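Local coordinates for protein mini spindles (Drosophila melanogaster, PDB 5VJC) that probably binds tubulin through a TOG domain built of HEAT repeats and so promotes microtubule dynamics and mitotic spindle formation, at residues A[41-46]-A[54-59]; A[69-74]-A[93-98]. All blocks are in the same frame, centred on the assembly; numbering follows the deposited sequence.

Interaction 1 of 2, residues A[41-46]-A[54-59]; sequences LLRDQM and ALIANM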
loop_
_atom_site.group_PDB
_atom_site.type_symbol
_atom_site.label_atom_id
_atom_site.label_comp_id
_atom_site.label_asym_id
_atom_site.label_seq_id
_atom_site.Cartn_x
_atom_site.Cartn_y
_atom_site.Cartn_z
ATOM N N LEU A 41 14.586 -4.763 -15.447
ATOM C CA LEU A 41 14.553 -5.945 -14.573
ATOM C C LEU A 41 13.197 -6.654 -14.628
ATOM O O LEU A 41 13.116 -7.870 -14.836
ATOM C CB LEU A 41 14.874 -5.543 -13.130
ATOM C CG LEU A 41 14.567 -6.608 -12.076
ATOM C CD1 LEU A 41 15.522 -7.790 -12.260
ATOM C CD2 LEU A 41 14.698 -6.013 -10.696
ATOM N N LEU A 42 12.115 -5.907 -14.436
ATOM C CA LEU A 42 10.789 -6.533 -14.441
ATOM C C LEU A 42 10.483 -7.197 -15.800
ATOM O O LEU A 42 9.894 -8.288 -15.861
ATOM C CB LEU A 42 9.694 -5.512 -14.112
ATOM C CG LEU A 42 8.284 -6.088 -14.047
ATOM C CD1 LEU A 42 8.184 -7.145 -12.937
ATOM C CD2 LEU A 42 7.257 -4.962 -13.815
ATOM N N ARG A 43 10.839 -6.526 -16.883
ATOM C CA ARG A 43 10.578 -7.100 -18.192
ATOM C C ARG A 43 11.412 -8.386 -18.390
ATOM O O ARG A 43 10.906 -9.391 -18.873
ATOM C CB ARG A 43 10.863 -6.085 -19.303
ATOM C CG ARG A 43 10.455 -6.612 -20.681
ATOM C CD ARG A 43 10.677 -5.602 -21.837
ATOM N NE ARG A 43 10.096 -6.168 -23.056
ATOM C CZ ARG A 43 9.376 -5.488 -23.950
ATOM N NH1 ARG A 43 9.158 -4.183 -23.787
ATOM N NH2 ARG A 43 8.882 -6.120 -25.015
ATOM N N ASP A 44 12.678 -8.345 -17.985
ATOM C CA ASP A 44 13.537 -9.543 -17.982
ATOM C C ASP A 44 12.902 -10.710 -17.227
ATOM O O ASP A 44 12.815 -11.832 -17.742
ATOM C CB ASP A 44 14.896 -9.210 -17.363
ATOM C CG ASP A 44 15.838 -8.520 -18.352
ATOM O OD1 ASP A 44 15.396 -8.250 -19.488
ATOM O OD2 ASP A 44 17.010 -8.239 -17.996
ATOM N N GLN A 45 12.439 -10.441 -16.006
ATOM C CA GLN A 45 11.836 -11.478 -15.173
ATOM C C GLN A 45 10.550 -12.017 -15.766
ATOM O O GLN A 45 10.262 -13.203 -15.639
ATOM C CB GLN A 45 11.560 -10.957 -13.764
ATOM C CG GLN A 45 12.824 -10.731 -12.939
ATOM C CD GLN A 45 12.496 -10.241 -11.549
ATOM O OE1 GLN A 45 11.559 -9.448 -11.364
ATOM N NE2 GLN A 45 13.238 -10.721 -10.557
ATOM N N MET A 46 9.763 -11.153 -16.403
ATOM C CA MET A 46 8.523 -11.633 -17.018
ATOM C C MET A 46 8.848 -12.505 -18.228
ATOM O O MET A 46 8.168 -13.505 -18.485
ATOM C CB MET A 46 7.626 -10.478 -17.443
ATOM C CG MET A 46 6.861 -9.819 -16.291
ATOM S SD MET A 46 5.855 -8.512 -16.982
ATOM C CE MET A 46 5.054 -7.897 -15.475
ATOM N N ALA A 54 3.100 -10.876 -25.997
ATOM C CA ALA A 54 2.313 -9.718 -26.434
ATOM C C ALA A 54 1.892 -8.884 -25.211
ATOM O O ALA A 54 1.880 -7.651 -25.258
ATOM C CB ALA A 54 1.092 -10.159 -27.233
ATOM N N LEU A 55 1.568 -9.576 -24.121
ATOM C CA LEU A 55 1.170 -8.917 -22.882
ATOM C C LEU A 55 2.323 -8.076 -22.362
ATOM O O LEU A 55 2.143 -6.904 -22.028
ATOM C CB LEU A 55 0.748 -9.938 -21.843
ATOM C CG LEU A 55 0.076 -9.391 -20.586
ATOM C CD1 LEU A 55 -1.321 -8.841 -20.925
ATOM C CD2 LEU A 55 0.007 -10.468 -19.523
ATOM N N ILE A 56 3.513 -8.677 -22.311
ATOM C CA ILE A 56 4.731 -7.951 -21.953
ATOM C C ILE A 56 4.892 -6.681 -22.795
ATOM O O ILE A 56 5.175 -5.603 -22.259
ATOM C CB ILE A 56 5.996 -8.839 -22.118
ATOM C CG1 ILE A 56 6.000 -9.979 -21.093
ATOM C CG2 ILE A 56 7.268 -8.005 -21.980
ATOM C CD1 ILE A 56 7.194 -10.945 -21.242
ATOM N N ALA A 57 4.719 -6.808 -24.113
ATOM C CA ALA A 57 4.825 -5.658 -25.006
ATOM C C ALA A 57 3.878 -4.526 -24.583
ATOM O O ALA A 57 4.291 -3.366 -24.502
ATOM C CB ALA A 57 4.549 -6.074 -26.463
ATOM N N ASN A 58 2.624 -4.878 -24.297
ATOM C CA ASN A 58 1.609 -3.906 -23.869
ATOM C C ASN A 58 1.890 -3.315 -22.500
ATOM O O ASN A 58 1.592 -2.150 -22.245
ATOM C CB ASN A 58 0.224 -4.554 -23.860
ATOM C CG ASN A 58 -0.326 -4.744 -25.254
ATOM O OD1 ASN A 58 -0.038 -3.949 -26.144
ATOM N ND2 ASN A 58 -1.106 -5.804 -25.455
ATOM N N MET A 59 2.483 -4.130 -21.634
ATOM C CA MET A 59 2.806 -3.748 -20.266
ATOM C C MET A 59 3.811 -2.610 -20.217
ATOM O O MET A 59 3.744 -1.744 -19.338
ATOM C CB MET A 59 3.352 -4.954 -19.494
ATOM C CG MET A 59 2.277 -5.862 -18.930
ATOM S SD MET A 59 2.952 -7.403 -18.257
ATOM C CE MET A 59 1.541 -7.971 -17.332
HETATM O O HOH W 1 6.962 -2.500 -25.102
#

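Interaction 2 of 2, residues A[69-74]-A[93-98]; sequences KVIEQL and LKWLTL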
loop_
_atom_site.group_PDB
_atom_site.type_symbol
_atom_site.label_atom_id
_atom_site.label_comp_id
_atom_site.label_asym_id
_atom_site.label_seq_id
_atom_site.Cartn_x
_atom_site.Cartn_y
_atom_site.Cartn_z
ATOM N N LYS A 69 -5.823 -1.897 -21.230
ATOM C CA LYS A 69 -6.019 -3.182 -21.897
ATOM C C LYS A 69 -5.424 -4.341 -21.105
ATOM O O LYS A 69 -6.086 -5.359 -20.880
ATOM C CB LYS A 69 -5.397 -3.156 -23.303
ATOM C CG LYS A 69 -5.531 -4.477 -24.053
ATOM C CD LYS A 69 -4.988 -4.280 -25.473
ATOM C CE LYS A 69 -5.320 -5.448 -26.377
ATOM N NZ LYS A 69 -4.888 -5.153 -27.769
ATOM N N VAL A 70 -4.169 -4.188 -20.689
ATOM C CA VAL A 70 -3.521 -5.217 -19.872
ATOM C C VAL A 70 -4.346 -5.553 -18.631
ATOM O O VAL A 70 -4.603 -6.726 -18.331
ATOM C CB VAL A 70 -2.104 -4.782 -19.445
ATOM C CG1 VAL A 70 -1.559 -5.709 -18.354
ATOM C CG2 VAL A 70 -1.162 -4.782 -20.650
ATOM N N ILE A 71 -4.796 -4.524 -17.914
ATOM C CA ILE A 71 -5.600 -4.757 -16.709
ATOM C C ILE A 71 -6.921 -5.465 -17.028
ATOM O O ILE A 71 -7.318 -6.399 -16.335
ATOM C CB ILE A 71 -5.891 -3.440 -15.972
ATOM C CG1 ILE A 71 -4.593 -2.904 -15.354
ATOM C CG2 ILE A 71 -6.958 -3.676 -14.894
ATOM C CD1 ILE A 71 -4.575 -1.410 -15.135
ATOM N N GLU A 72 -7.596 -5.022 -18.088
ATOM C CA GLU A 72 -8.805 -5.710 -18.531
ATOM C C GLU A 72 -8.543 -7.194 -18.872
ATOM O O GLU A 72 -9.317 -8.070 -18.515
ATOM C CB GLU A 72 -9.392 -5.000 -19.743
ATOM C CG GLU A 72 -10.698 -5.601 -20.212
ATOM C CD GLU A 72 -11.273 -4.843 -21.394
ATOM O OE1 GLU A 72 -10.637 -4.841 -22.479
ATOM O OE2 GLU A 72 -12.354 -4.237 -21.232
ATOM N N GLN A 73 -7.445 -7.470 -19.562
ATOM C CA GLN A 73 -7.133 -8.856 -19.905
ATOM C C GLN A 73 -6.853 -9.673 -18.641
ATOM O O GLN A 73 -7.372 -10.773 -18.474
ATOM C CB GLN A 73 -5.959 -8.906 -20.871
ATOM C CG GLN A 73 -6.350 -8.522 -22.284
ATOM C CD GLN A 73 -5.160 -8.242 -23.163
ATOM O OE1 GLN A 73 -4.082 -7.916 -22.679
ATOM N NE2 GLN A 73 -5.352 -8.359 -24.471
ATOM N N LEU A 74 -6.062 -9.124 -17.726
ATOM C CA LEU A 74 -5.768 -9.845 -16.491
ATOM C C LEU A 74 -7.034 -10.062 -15.675
ATOM O O LEU A 74 -7.223 -11.121 -15.066
ATOM C CB LEU A 74 -4.724 -9.088 -15.668
ATOM C CG LEU A 74 -3.320 -8.991 -16.253
ATOM C CD1 LEU A 74 -2.494 -7.935 -15.510
ATOM C CD2 LEU A 74 -2.652 -10.362 -16.191
ATOM N N LEU A 93 2.165 -7.560 -9.132
ATOM C CA LEU A 93 2.202 -6.501 -8.125
ATOM C C LEU A 93 3.250 -5.460 -8.515
ATOM O O LEU A 93 2.972 -4.255 -8.455
ATOM C CB LEU A 93 2.477 -7.055 -6.712
ATOM C CG LEU A 93 1.370 -7.942 -6.110
ATOM C CD1 LEU A 93 1.772 -8.507 -4.758
ATOM C CD2 LEU A 93 0.004 -7.172 -5.998
ATOM N N LYS A 94 4.437 -5.918 -8.929
ATOM C CA LYS A 94 5.496 -5.004 -9.377
ATOM C C LYS A 94 5.052 -4.142 -10.544
ATOM O O LYS A 94 5.349 -2.942 -10.581
ATOM C CB LYS A 94 6.763 -5.761 -9.779
ATOM C CG LYS A 94 7.587 -6.275 -8.607
ATOM C CD LYS A 94 8.787 -7.117 -9.078
ATOM C CE LYS A 94 9.644 -7.516 -7.879
ATOM N NZ LYS A 94 10.849 -8.305 -8.282
ATOM N N TRP A 95 4.364 -4.746 -11.504
ATOM C CA TRP A 95 3.938 -3.990 -12.687
ATOM C C TRP A 95 2.943 -2.891 -12.271
ATOM O O TRP A 95 2.969 -1.790 -12.803
ATOM C CB TRP A 95 3.298 -4.899 -13.745
ATOM C CG TRP A 95 2.817 -4.124 -14.950
ATOM C CD1 TRP A 95 3.592 -3.562 -15.930
ATOM C CD2 TRP A 95 1.456 -3.804 -15.287
ATOM N NE1 TRP A 95 2.795 -2.914 -16.852
ATOM C CE2 TRP A 95 1.484 -3.056 -16.485
ATOM C CE3 TRP A 95 0.215 -4.090 -14.700
ATOM C CZ2 TRP A 95 0.327 -2.580 -17.093
ATOM C CZ3 TRP A 95 -0.940 -3.610 -15.310
ATOM C CH2 TRP A 95 -0.875 -2.868 -16.491
ATOM N N LEU A 96 2.083 -3.198 -11.312
ATOM C CA LEU A 96 1.126 -2.194 -10.862
ATOM C C LEU A 96 1.834 -1.074 -10.090
ATOM O O LEU A 96 1.470 0.087 -10.245
ATOM C CB LEU A 96 0.009 -2.846 -10.039
ATOM C CG LEU A 96 -0.829 -3.711 -10.994
ATOM C CD1 LEU A 96 -1.599 -4.785 -10.264
ATOM C CD2 LEU A 96 -1.763 -2.816 -11.867
ATOM N N THR A 97 2.867 -1.397 -9.315
ATOM C CA THR A 97 3.592 -0.354 -8.590
ATOM C C THR A 97 4.198 0.662 -9.572
ATOM O O THR A 97 4.291 1.850 -9.249
ATOM C CB THR A 97 4.724 -0.903 -7.671
ATOM O OG1 THR A 97 5.797 -1.443 -8.454
ATOM C CG2 THR A 97 4.188 -1.964 -6.666
ATOM N N LEU A 98 4.594 0.216 -10.768
ATOM C CA LEU A 98 5.049 1.179 -11.780
ATOM C C LEU A 98 3.914 2.101 -12.240
ATOM O O LEU A 98 4.102 3.300 -12.375
ATOM C CB LEU A 98 5.651 0.458 -12.986
ATOM C CG LEU A 98 6.872 -0.397 -12.687
ATOM C CD1 LEU A 98 7.245 -1.149 -13.963
ATOM C CD2 LEU A 98 8.061 0.456 -12.194
#

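Interaction 1 of 2, residues A[41-46]-A[54-59]
M46 and M59 meet thioether to thioether: the two SD atoms lie 3.4 Å apart, and M46 CE reaches M59 SD at 3.5 Å. Both chains are extended beyond CG and cross at a slant, placing the sulfurs and M46 CE between two almost antiparallel helical segments (170°, axes 10.8 Å apart). Beside them I56 points its CD1 at the root of M46, 3.9 Å from M46 CB. These three buried, apolar side chains form the close-packed half of the contact.

The other half is looser and wetter. R43 swings its CG anti to the backbone N (chi1 -174°) and runs straight on to NE, which carries the guanidinium across to the far helix. There I56 CG2 sits over one face of the group, 3.5 Å from R43 NE. No direct hydrogen bond joins the segments; a water bridges instead, accepting from R43 NH1 (3.1 Å) and donating to O of the exposed A57 (2.9 Å).

The two consecutive helices form a helical hairpin, consistent with the HEAT-repeat fold of a TOG domain. Around it, L42 packs on L91, K94 and L98 of helix 89-99, while L55, N58 and M59 lean on helix 64-77.

Interaction 2 of 2, residues A[69-74]-A[93-98]
V70 and W95 approach from opposite directions, bridging two helical segments whose axes are 12.6 Å apart. The CG1 methyl of V70 sits over one face of the indole: V70 CG1 lies 3.9 Å from the centroid of the six-membered ring of W95 and 28° off its normal, a CH-pi contact, with W95 CH2 its nearest atom at 3.5 Å. I71 comes to the same ring differently. Its CG1 sits at the edge, in the ring plane, 3.7 Å from W95 CZ3, so the outer corner of the benzene ring is held both over a face and from the side. With CG anti to the backbone N (chi1 178°), the indole extends toward helix 64-77. A more distant touch, I71 CG1 to L96 CD2 at 4.5 Å, extends the apolar seam.

The indole also has a polar grip, W95 NE1 donating to M59 O at the end of helix 53-59. A leucine in place of W95 lacks both ring and N-H, which would probably open a gap beside V70 and I71 and leave M59 O without this partner.

All four touching residues are buried, and the segments run antiparallel within 30°. A tryptophan spanning widely spaced antiparallel helices here helps form the buried core of a TOG domain, consistent with its alpha-solenoid, HEAT-repeat build.

How the interactions relate
Following the chain from the N terminus, after helix 36-48 it turns back between 48 and 53, and interaction 1 closes this loop; seven residues separate its segments. A short link leads from helix 53-59 to helix 64-77; 18 residues, helix 82-87 among them, separate 69-74 from 93-98, where interaction 2 closes a longer loop. The two are in series, neither enclosing nor crossing the other, with centres about 11 Å apart. Besides the W95-M59 bond that already joins them, N58 CB packs on V70 CG2, and Q45 OE1 lies near K94 NZ. Both contacts lie on the same side of the chain's centre and tie together helices 36-48, 53-59, 64-77 and 89-99.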